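Local coordinates for BH0493 protein (Bacillus halodurans C-125, PDB 2QEE) that binds zinc and is probably a metal-dependent hydrolase of the amidohydrolase superfamily, at residues His28-Ser33 / His355-Val360; Pro23-His28 / Val139-Met144; Leu176-Glu181 / Val224-Thr229. All blocks are in the same frame, centred on the assembly; numbering follows the deposited sequence.

How the interactions relate
Interactions 1 and 2 lie in the buried middle of the chain and share His28, whereas interaction 3 sits farther out, about 21 Å from interaction 1 and 26 Å from interaction 2 between centres. In interaction 2, strand 24-26 pairs with strand 139-143 through backbone hydrogen bonds; directly beyond it, in interaction 1, the chain leaves that strand and supplies polar side chains to the zinc ion. Ser356 with Asp26, and Thr29 with Val143, tie the two together. Interaction 3, still largely buried though Asn178 is partly exposed, joins helix 174-178 and strand 222-226 by a small apolar contact and one hydrogen bond from a side-chain amide to a backbone carbonyl. It is nested in the loop closed by interaction 1.

Interaction 1. Residues His28-Ser33 / His355-Val360; sequences HTHLFS and HSDARV. With ZN (zinc ion), chain T.
His28, His30 and Asp357 converge on one zinc ion, and a water takes a fourth position. The metal is bound by His28 NE2 at 2.2 Å, His30 NE2 at 2.3 Å and Asp357 OD1 at 2.1 Å. The carboxylate of Asp357 lies nearly coplanar with the His30 ring, 8° apart, and approaches that ring at its edge; against the His28 ring it stands almost upright, at 84°. His28 runs alongside Asp357 toward the metal, a course set by a chi1 of 175° that turns CG away from the backbone N. The other carboxylate oxygen is held by a second-shell residue: His355 NE2 donates to Asp357 OD2 at 3.2 Å, from above the carboxylate plane, with OD2 close to the plane of the His355 ring. Arg359 backs His30, its guanidinium lying flat over one ring face with centres 4.3 Å apart. The two backbones are tied together, Asp357 N giving to His28 O at 2.9 Å and His30 N to Ala358 O at 2.7 Å. Ser356 OG and Thr29 OG1 each accept a backbone N-H two residues on, forming ST turns, and reach outward to Asp26 and to the backbone of Val143. Farther along, Leu31 CD1 packs on Ala358 CB. A His-X-His pair following a strand, completed by an aspartate from late in the chain, is the metal site characteristic of the amidohydrolase superfamily.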
loop_
_atom_site.group_PDB
_atom_site.type_symbol
_atom_site.label_atom_id
_atom_site.label_comp_id
_atom_site.label_asym_id
_atom_site.label_seq_id
_atom_site.Cartn_x
_atom_site.Cartn_y
_atom_site.Cartn_z
ATOM N N HIS C 28 -6.366 -22.934 8.777
ATOM C CA HIS C 28 -7.354 -22.955 7.693
ATOM C C HIS C 28 -6.721 -23.606 6.470
ATOM O O HIS C 28 -5.778 -23.030 5.892
ATOM C CB HIS C 28 -7.824 -21.536 7.295
ATOM C CG HIS C 28 -8.747 -21.545 6.114
ATOM N ND1 HIS C 28 -9.946 -22.220 6.134
ATOM C CD2 HIS C 28 -8.623 -21.030 4.865
ATOM C CE1 HIS C 28 -10.542 -22.092 4.961
ATOM N NE2 HIS C 28 -9.752 -21.394 4.167
ATOM N N THR C 29 -7.220 -24.793 6.083
ATOM C CA THR C 29 -6.752 -25.483 4.891
ATOM C C THR C 29 -7.978 -26.069 4.198
ATOM O O THR C 29 -9.032 -26.094 4.786
ATOM C CB THR C 29 -5.786 -26.664 5.174
ATOM O OG1 THR C 29 -6.532 -27.817 5.663
ATOM C CG2 THR C 29 -4.691 -26.303 6.223
ATOM N N HIS C 30 -7.733 -26.640 3.030
ATOM C CA HIS C 30 -8.760 -27.392 2.282
ATOM C C HIS C 30 -8.296 -28.834 2.179
ATOM O O HIS C 30 -8.492 -29.471 1.165
ATOM C CB HIS C 30 -8.909 -26.758 0.919
ATOM C CG HIS C 30 -9.651 -25.477 0.993
ATOM N ND1 HIS C 30 -11.027 -25.416 1.013
ATOM C CD2 HIS C 30 -9.210 -24.215 1.181
ATOM C CE1 HIS C 30 -11.405 -24.159 1.162
ATOM N NE2 HIS C 30 -10.320 -23.414 1.278
ATOM N N LEU C 31 -7.578 -29.309 3.196
ATOM C CA LEU C 31 -7.125 -30.698 3.205
ATOM C C LEU C 31 -8.128 -31.552 4.046
ATOM O O LEU C 31 -8.915 -31.019 4.807
ATOM C CB LEU C 31 -5.736 -30.812 3.846
ATOM C CG LEU C 31 -4.695 -29.972 3.085
ATOM C CD1 LEU C 31 -3.359 -30.110 3.861
ATOM C CD2 LEU C 31 -4.540 -30.497 1.690
ATOM N N PHE C 32 -8.062 -32.883 3.892
ATOM C CA PHE C 32 -8.918 -33.748 4.737
ATOM C C PHE C 32 -8.123 -34.915 5.353
ATOM O O PHE C 32 -7.127 -35.327 4.787
ATOM C CB PHE C 32 -10.060 -34.352 3.878
ATOM C CG PHE C 32 -10.984 -33.318 3.290
ATOM C CD1 PHE C 32 -12.079 -32.855 4.004
ATOM C CD2 PHE C 32 -10.725 -32.792 2.011
ATOM C CE1 PHE C 32 -12.948 -31.865 3.458
ATOM C CE2 PHE C 32 -11.583 -31.780 1.452
ATOM C CZ PHE C 32 -12.681 -31.322 2.178
ATOM N N SER C 33 -8.576 -35.421 6.499
ATOM C CA SER C 33 -7.995 -36.629 7.096
ATOM C C SER C 33 -8.041 -37.680 5.994
ATOM O O SER C 33 -9.021 -37.758 5.274
ATOM C CB SER C 33 -8.875 -37.103 8.256
ATOM O OG SER C 33 -8.243 -38.092 9.047
ATOM N N HIS C 355 -1.629 -18.942 7.548
ATOM C CA HIS C 355 -2.265 -20.243 7.345
ATOM C C HIS C 355 -1.898 -20.637 5.919
ATOM O O HIS C 355 -1.520 -19.771 5.143
ATOM C CB HIS C 355 -3.782 -20.180 7.530
ATOM C CG HIS C 355 -4.517 -19.338 6.525
ATOM N ND1 HIS C 355 -4.508 -17.957 6.571
ATOM C CD2 HIS C 355 -5.273 -19.670 5.451
ATOM C CE1 HIS C 355 -5.235 -17.473 5.575
ATOM N NE2 HIS C 355 -5.718 -18.491 4.880
ATOM N N SER C 356 -2.056 -21.912 5.551
ATOM C CA SER C 356 -1.658 -22.327 4.198
ATOM C C SER C 356 -2.767 -22.227 3.176
ATOM O O SER C 356 -2.499 -22.035 1.970
ATOM C CB SER C 356 -1.095 -23.756 4.180
ATOM O OG SER C 356 -2.146 -24.722 4.374
ATOM N N ASP C 357 -4.001 -22.445 3.627
ATOM C CA ASP C 357 -5.111 -22.645 2.702
ATOM C C ASP C 357 -4.778 -23.780 1.683
ATOM O O ASP C 357 -5.208 -23.722 0.536
ATOM C CB ASP C 357 -5.313 -21.366 1.915
ATOM C CG ASP C 357 -6.663 -20.967 1.920
ATOM O OD1 ASP C 357 -7.479 -21.871 1.660
ATOM O OD2 ASP C 357 -6.891 -19.796 2.256
ATOM N N ALA C 358 -3.950 -24.753 2.085
ATOM C CA ALA C 358 -3.510 -25.810 1.150
ATOM C C ALA C 358 -4.739 -26.557 0.597
ATOM O O ALA C 358 -5.583 -26.982 1.395
ATOM C CB ALA C 358 -2.573 -26.822 1.843
ATOM N N ARG C 359 -4.800 -26.687 -0.721
ATOM C CA ARG C 359 -5.766 -27.589 -1.395
ATOM C C ARG C 359 -5.193 -28.938 -1.755
ATOM O O ARG C 359 -5.949 -29.912 -1.945
ATOM C CB ARG C 359 -6.303 -26.926 -2.663
ATOM C CG ARG C 359 -7.211 -25.754 -2.337
ATOM C CD ARG C 359 -7.825 -25.189 -3.609
ATOM N NE ARG C 359 -8.918 -24.300 -3.231
ATOM C CZ ARG C 359 -10.191 -24.675 -3.172
ATOM N NH1 ARG C 359 -10.531 -25.922 -3.507
ATOM N NH2 ARG C 359 -11.120 -23.803 -2.790
ATOM N N VAL C 360 -3.877 -29.002 -1.879
ATOM C CA VAL C 360 -3.172 -30.224 -2.263
ATOM C C VAL C 360 -2.193 -30.480 -1.130
ATOM O O VAL C 360 -1.457 -29.562 -0.713
ATOM C CB VAL C 360 -2.426 -30.055 -3.585
ATOM C CG1 VAL C 360 -1.602 -31.316 -3.908
ATOM C CG2 VAL C 360 -3.423 -29.714 -4.742
HETATM ZN ZN ZN T . -9.554 -21.390 1.949
HETATM O O HOH W 1 -7.212 -31.938 -0.335
HETATM O O HOH W 2 -8.677 -29.645 -1.950
HETATM O O HOH W 3 -10.332 -19.956 1.190
#

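Interaction 2. Residues Pro23-His28 / Val139-Met144; sequences PVTDMH and VSDVVM. With ZN (zinc ion), chain T.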
loop_
_atom_site.group_PDB
_atom_site.type_symbol
_atom_site.label_atom_id
_atom_site.label_comp_id
_atom_site.label_asym_id
_atom_site.label_seq_id
_atom_site.Cartn_x
_atom_site.Cartn_y
_atom_site.Cartn_z
ATOM N N PRO C 23 6.317 -26.791 15.985
ATOM C CA PRO C 23 5.257 -27.455 15.190
ATOM C C PRO C 23 4.112 -26.477 14.933
ATOM O O PRO C 23 3.642 -25.781 15.858
ATOM C CB PRO C 23 4.765 -28.566 16.113
ATOM C CG PRO C 23 5.870 -28.742 17.162
ATOM C CD PRO C 23 6.522 -27.422 17.303
ATOM N N VAL C 24 3.651 -26.481 13.705
ATOM C CA VAL C 24 2.628 -25.560 13.277
ATOM C C VAL C 24 1.210 -26.108 13.439
ATOM O O VAL C 24 0.941 -27.256 13.047
ATOM C CB VAL C 24 2.837 -25.235 11.812
ATOM C CG1 VAL C 24 1.719 -24.322 11.297
ATOM C CG2 VAL C 24 4.227 -24.529 11.627
ATOM N N THR C 25 0.328 -25.276 13.964
ATOM C CA THR C 25 -1.117 -25.472 13.751
ATOM C C THR C 25 -1.483 -24.654 12.534
ATOM O O THR C 25 -1.283 -23.410 12.519
ATOM C CB THR C 25 -1.973 -25.068 14.943
ATOM O OG1 THR C 25 -1.666 -25.968 16.031
ATOM C CG2 THR C 25 -3.460 -25.165 14.613
ATOM N N ASP C 26 -2.053 -25.314 11.526
ATOM C CA ASP C 26 -2.371 -24.616 10.256
ATOM C C ASP C 26 -3.870 -24.422 10.316
ATOM O O ASP C 26 -4.649 -25.385 10.124
ATOM C CB ASP C 26 -1.952 -25.497 9.072
ATOM C CG ASP C 26 -2.092 -24.807 7.718
ATOM O OD1 ASP C 26 -2.787 -23.762 7.694
ATOM O OD2 ASP C 26 -1.503 -25.301 6.737
ATOM N N MET C 27 -4.305 -23.208 10.631
ATOM C CA MET C 27 -5.708 -23.082 11.095
ATOM C C MET C 27 -6.765 -22.859 10.036
ATOM O O MET C 27 -7.925 -22.604 10.383
ATOM C CB MET C 27 -5.912 -22.118 12.272
ATOM C CG MET C 27 -5.261 -20.706 12.131
ATOM S SD MET C 27 -6.037 -19.787 10.789
ATOM C CE MET C 27 -7.687 -19.403 11.449
ATOM N N HIS C 28 -6.366 -22.934 8.777
ATOM C CA HIS C 28 -7.354 -22.955 7.693
ATOM C C HIS C 28 -6.721 -23.606 6.470
ATOM O O HIS C 28 -5.778 -23.030 5.892
ATOM C CB HIS C 28 -7.824 -21.536 7.295
ATOM C CG HIS C 28 -8.747 -21.545 6.114
ATOM N ND1 HIS C 28 -9.946 -22.220 6.134
ATOM C CD2 HIS C 28 -8.623 -21.030 4.865
ATOM C CE1 HIS C 28 -10.542 -22.092 4.961
ATOM N NE2 HIS C 28 -9.752 -21.394 4.167
ATOM N N VAL C 139 4.088 -29.790 10.642
ATOM C CA VAL C 139 2.737 -29.377 10.987
ATOM C C VAL C 139 2.103 -30.460 11.880
ATOM O O VAL C 139 2.015 -31.635 11.478
ATOM C CB VAL C 139 1.865 -29.174 9.735
ATOM C CG1 VAL C 139 0.381 -29.001 10.104
ATOM C CG2 VAL C 139 2.379 -27.953 8.934
ATOM N N SER C 140 1.723 -30.053 13.074
ATOM C CA SER C 140 1.184 -30.971 14.090
ATOM C C SER C 140 -0.342 -31.068 13.959
ATOM O O SER C 140 -0.966 -32.104 14.347
ATOM C CB SER C 140 1.551 -30.470 15.473
ATOM O OG SER C 140 0.924 -29.240 15.779
ATOM N N ASP C 141 -0.979 -29.998 13.466
ATOM C CA ASP C 141 -2.426 -29.922 13.471
ATOM C C ASP C 141 -2.897 -29.203 12.213
ATOM O O ASP C 141 -2.411 -28.104 11.918
ATOM C CB ASP C 141 -2.922 -29.143 14.685
ATOM C CG ASP C 141 -2.645 -29.900 15.990
ATOM O OD1 ASP C 141 -3.491 -30.721 16.422
ATOM O OD2 ASP C 141 -1.544 -29.784 16.552
ATOM N N VAL C 142 -3.898 -29.779 11.542
ATOM C CA VAL C 142 -4.460 -29.212 10.323
ATOM C C VAL C 142 -5.936 -28.932 10.581
ATOM O O VAL C 142 -6.685 -29.844 11.040
ATOM C CB VAL C 142 -4.294 -30.233 9.132
ATOM C CG1 VAL C 142 -5.179 -29.861 7.933
ATOM C CG2 VAL C 142 -2.825 -30.298 8.692
ATOM N N VAL C 143 -6.377 -27.692 10.332
ATOM C CA VAL C 143 -7.816 -27.411 10.375
ATOM C C VAL C 143 -8.348 -27.554 8.969
ATOM O O VAL C 143 -7.849 -26.919 7.995
ATOM C CB VAL C 143 -8.158 -26.063 10.992
ATOM C CG1 VAL C 143 -9.661 -25.851 10.989
ATOM C CG2 VAL C 143 -7.627 -25.964 12.463
ATOM N N MET C 144 -9.407 -28.366 8.854
ATOM C CA MET C 144 -10.032 -28.621 7.563
ATOM C C MET C 144 -11.054 -27.544 7.239
ATOM O O MET C 144 -11.405 -26.699 8.106
ATOM C CB MET C 144 -10.760 -30.015 7.659
ATOM C CG MET C 144 -9.772 -31.170 7.962
ATOM S SD MET C 144 -10.731 -32.781 7.919
ATOM C CE MET C 144 -11.606 -32.604 9.442
HETATM ZN ZN ZN T . -9.554 -21.390 1.949
HETATM O O HOH W 4 1.046 -26.729 16.752
HETATM O O HOH W 5 -11.242 -24.261 7.528
HETATM O O HOH W 3 -10.332 -19.956 1.190
#
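The flat carboxylate of Asp141 stands beside Thr25, whose OG1 is 3.7 Å from Asp141 CB as the two side chains cross. Ser140 OG meets this carboxylate at 2.6 Å on the anti side of Asp141 OD2, somewhat out of its plane, and His168 holds the other oxygen. Trp411 bonds Thr25 OG1, which a water also links to Pro23 O and Ser140 OG. At the far end the His28 ring has the zinc-bound water at its edge, near its plane, and a second water bridges His28 ND1 to Met144 O. Between these ends the strands run parallel: Asp26 N reaches Asp141 O at 2.8 Å, and Val143 N reaches Asp26 O at 2.9 Å. Val143 CB lies 3.5 Å from Met27 O, and its CG2 packs on Met27. Val24 O takes Ser140 N at 2.9 Å and, weakly, Asp141 N, where a beta bulge shifts the register by one. Val24 CB packs on Val139 CG2 on one sheet face, which also carries Asp26, bonded to Ser356 and Trp368. Strand 24-26, flanked by 139-143 in a parallel sheet, leads into His28, consistent with the first strands of the (beta/alpha)8 barrel known from amidohydrolases.

Interaction 3. Residues Leu176-Glu181 / Val224-Thr229; sequences LLNEYE and VSLPPT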
loop_
_atom_site.group_PDB
_atom_site.type_symbol
_atom_site.label_atom_id
_atom_site.label_comp_id
_atom_site.label_asym_id
_atom_site.label_seq_id
_atom_site.Cartn_x
_atom_site.Cartn_y
_atom_site.Cartn_z
ATOM N N LEU C 176 -25.330 -21.932 2.947
ATOM C CA LEU C 176 -26.370 -21.444 3.835
ATOM C C LEU C 176 -26.482 -19.928 3.939
ATOM O O LEU C 176 -27.561 -19.373 3.842
ATOM C CB LEU C 176 -26.249 -22.060 5.222
ATOM C CG LEU C 176 -27.218 -21.552 6.285
ATOM C CD1 LEU C 176 -28.609 -22.199 5.974
ATOM C CD2 LEU C 176 -26.786 -21.961 7.715
ATOM N N LEU C 177 -25.364 -19.257 4.177
ATOM C CA LEU C 177 -25.446 -17.815 4.342
ATOM C C LEU C 177 -25.598 -17.051 3.029
ATOM O O LEU C 177 -26.283 -16.043 3.021
ATOM C CB LEU C 177 -24.193 -17.284 5.093
ATOM C CG LEU C 177 -24.188 -17.419 6.616
ATOM C CD1 LEU C 177 -24.662 -18.747 7.034
ATOM C CD2 LEU C 177 -22.776 -17.213 7.158
ATOM N N ASN C 178 -24.917 -17.514 1.974
ATOM C CA ASN C 178 -24.775 -16.770 0.714
ATOM C C ASN C 178 -25.773 -17.217 -0.344
ATOM O O ASN C 178 -26.016 -16.474 -1.295
ATOM C CB ASN C 178 -23.379 -16.947 0.123
ATOM C CG ASN C 178 -22.306 -16.307 0.999
ATOM O OD1 ASN C 178 -22.638 -15.516 1.888
ATOM N ND2 ASN C 178 -21.045 -16.722 0.803
ATOM N N GLU C 179 -26.308 -18.424 -0.201
ATOM C CA GLU C 179 -27.215 -18.988 -1.237
ATOM C C GLU C 179 -28.491 -19.558 -0.625
ATOM O O GLU C 179 -29.001 -20.608 -1.095
ATOM C CB GLU C 179 -26.476 -20.057 -2.025
ATOM C CG GLU C 179 -25.374 -19.476 -2.884
ATOM C CD GLU C 179 -24.544 -20.545 -3.499
ATOM O OE1 GLU C 179 -24.644 -20.707 -4.741
ATOM O OE2 GLU C 179 -23.815 -21.233 -2.749
ATOM N N TYR C 180 -29.016 -18.861 0.399
ATOM C CA TYR C 180 -30.144 -19.417 1.170
ATOM C C TYR C 180 -31.373 -19.693 0.274
ATOM O O TYR C 180 -32.114 -20.656 0.528
ATOM C CB TYR C 180 -30.557 -18.515 2.304
ATOM C CG TYR C 180 -31.617 -19.099 3.208
ATOM C CD1 TYR C 180 -31.331 -20.195 4.037
ATOM C CD2 TYR C 180 -32.906 -18.579 3.222
ATOM C CE1 TYR C 180 -32.270 -20.721 4.856
ATOM C CE2 TYR C 180 -33.883 -19.107 4.078
ATOM C CZ TYR C 180 -33.557 -20.201 4.864
ATOM O OH TYR C 180 -34.482 -20.731 5.725
ATOM N N GLU C 181 -31.576 -18.861 -0.750
ATOM C CA GLU C 181 -32.792 -19.003 -1.570
ATOM C C GLU C 181 -32.813 -20.384 -2.215
ATOM O O GLU C 181 -33.891 -20.974 -2.384
ATOM C CB GLU C 181 -32.925 -17.879 -2.627
ATOM C CG GLU C 181 -33.332 -16.502 -2.062
ATOM C CD GLU C 181 -34.748 -16.462 -1.458
ATOM O OE1 GLU C 181 -35.590 -17.318 -1.843
ATOM O OE2 GLU C 181 -35.006 -15.578 -0.593
ATOM N N VAL C 224 -17.238 -18.483 6.823
ATOM C CA VAL C 224 -17.891 -18.080 5.556
ATOM C C VAL C 224 -16.931 -17.164 4.810
ATOM O O VAL C 224 -16.098 -16.515 5.467
ATOM C CB VAL C 224 -19.230 -17.400 5.833
ATOM C CG1 VAL C 224 -19.062 -16.032 6.596
ATOM C CG2 VAL C 224 -20.016 -17.196 4.513
ATOM N N SER C 225 -17.000 -17.212 3.478
ATOM C CA SER C 225 -16.317 -16.235 2.631
ATOM C C SER C 225 -17.345 -15.266 2.092
ATOM O O SER C 225 -18.502 -15.658 1.747
ATOM C CB SER C 225 -15.523 -16.887 1.500
ATOM O OG SER C 225 -16.365 -17.512 0.546
ATOM N N LEU C 226 -16.933 -14.010 1.991
ATOM C CA LEU C 226 -17.875 -12.905 1.829
ATOM C C LEU C 226 -17.340 -11.897 0.810
ATOM O O LEU C 226 -16.117 -11.773 0.632
ATOM C CB LEU C 226 -18.082 -12.218 3.157
ATOM C CG LEU C 226 -18.631 -13.057 4.299
ATOM C CD1 LEU C 226 -18.429 -12.211 5.528
ATOM C CD2 LEU C 226 -20.158 -13.262 4.014
ATOM N N PRO C 227 -18.244 -11.254 0.069
ATOM C CA PRO C 227 -17.887 -10.358 -1.050
ATOM C C PRO C 227 -17.394 -9.016 -0.554
ATOM O O PRO C 227 -17.610 -8.676 0.598
ATOM C CB PRO C 227 -19.257 -10.174 -1.790
ATOM C CG PRO C 227 -20.270 -10.305 -0.719
ATOM C CD PRO C 227 -19.716 -11.441 0.177
ATOM N N PRO C 228 -16.787 -8.201 -1.448
ATOM C CA PRO C 228 -16.332 -6.859 -1.071
ATOM C C PRO C 228 -17.459 -5.950 -0.576
ATOM O O PRO C 228 -17.204 -5.009 0.192
ATOM C CB PRO C 228 -15.786 -6.285 -2.403
ATOM C CG PRO C 228 -15.424 -7.565 -3.209
ATOM C CD PRO C 228 -16.450 -8.587 -2.838
ATOM N N THR C 229 -18.683 -6.259 -1.008
ATOM C CA THR C 229 -19.867 -5.496 -0.627
ATOM C C THR C 229 -20.457 -5.909 0.733
ATOM O O THR C 229 -21.475 -5.368 1.150
ATOM C CB THR C 229 -20.970 -5.697 -1.714
ATOM O OG1 THR C 229 -21.118 -7.098 -1.996
ATOM C CG2 THR C 229 -20.544 -4.994 -3.005
#
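Val224 presses against the helix end with its branched side chain, its CB 3.8 Å from Leu177 CD2. That leucine methyl sits against the fork of the valine, in contact with CB and both methyls, CG1 and CG2. Phe257 of strand 257-264 touches both residues and extends this apolar patch. Val224 CG2 further lies beside the amide of the next helix residue, 3.9 Å from Asn178 ND2. At Ser225 the backbone does the work: its side chain leaves on the other side of the strand, and its carbonyl accepts Asn178 ND2 at 2.9 Å. The bond runs almost straight along the C=O direction (175° at the oxygen), with the acceptor near the amide plane. Placing CG anti to the carbonyl carbon (chi1 -66°) lets Asn178 extend from the last helical turn to the strand. Leu226 follows with its CD2 4.0 Å from Asn178 OD1, the two chains crossing at about a right angle. That oxygen is bonded by Arg238 of helix 237-253, so one amide joins three elements. A leucine in place of Asn178 would probably leave the Ser225 carbonyl and Arg238 without their shared partner. Strands 171-172 and 222-226 are parallel neighbours, and helix 174-178 opens the connection between them: this is the packing of a beta-alpha-beta crossover.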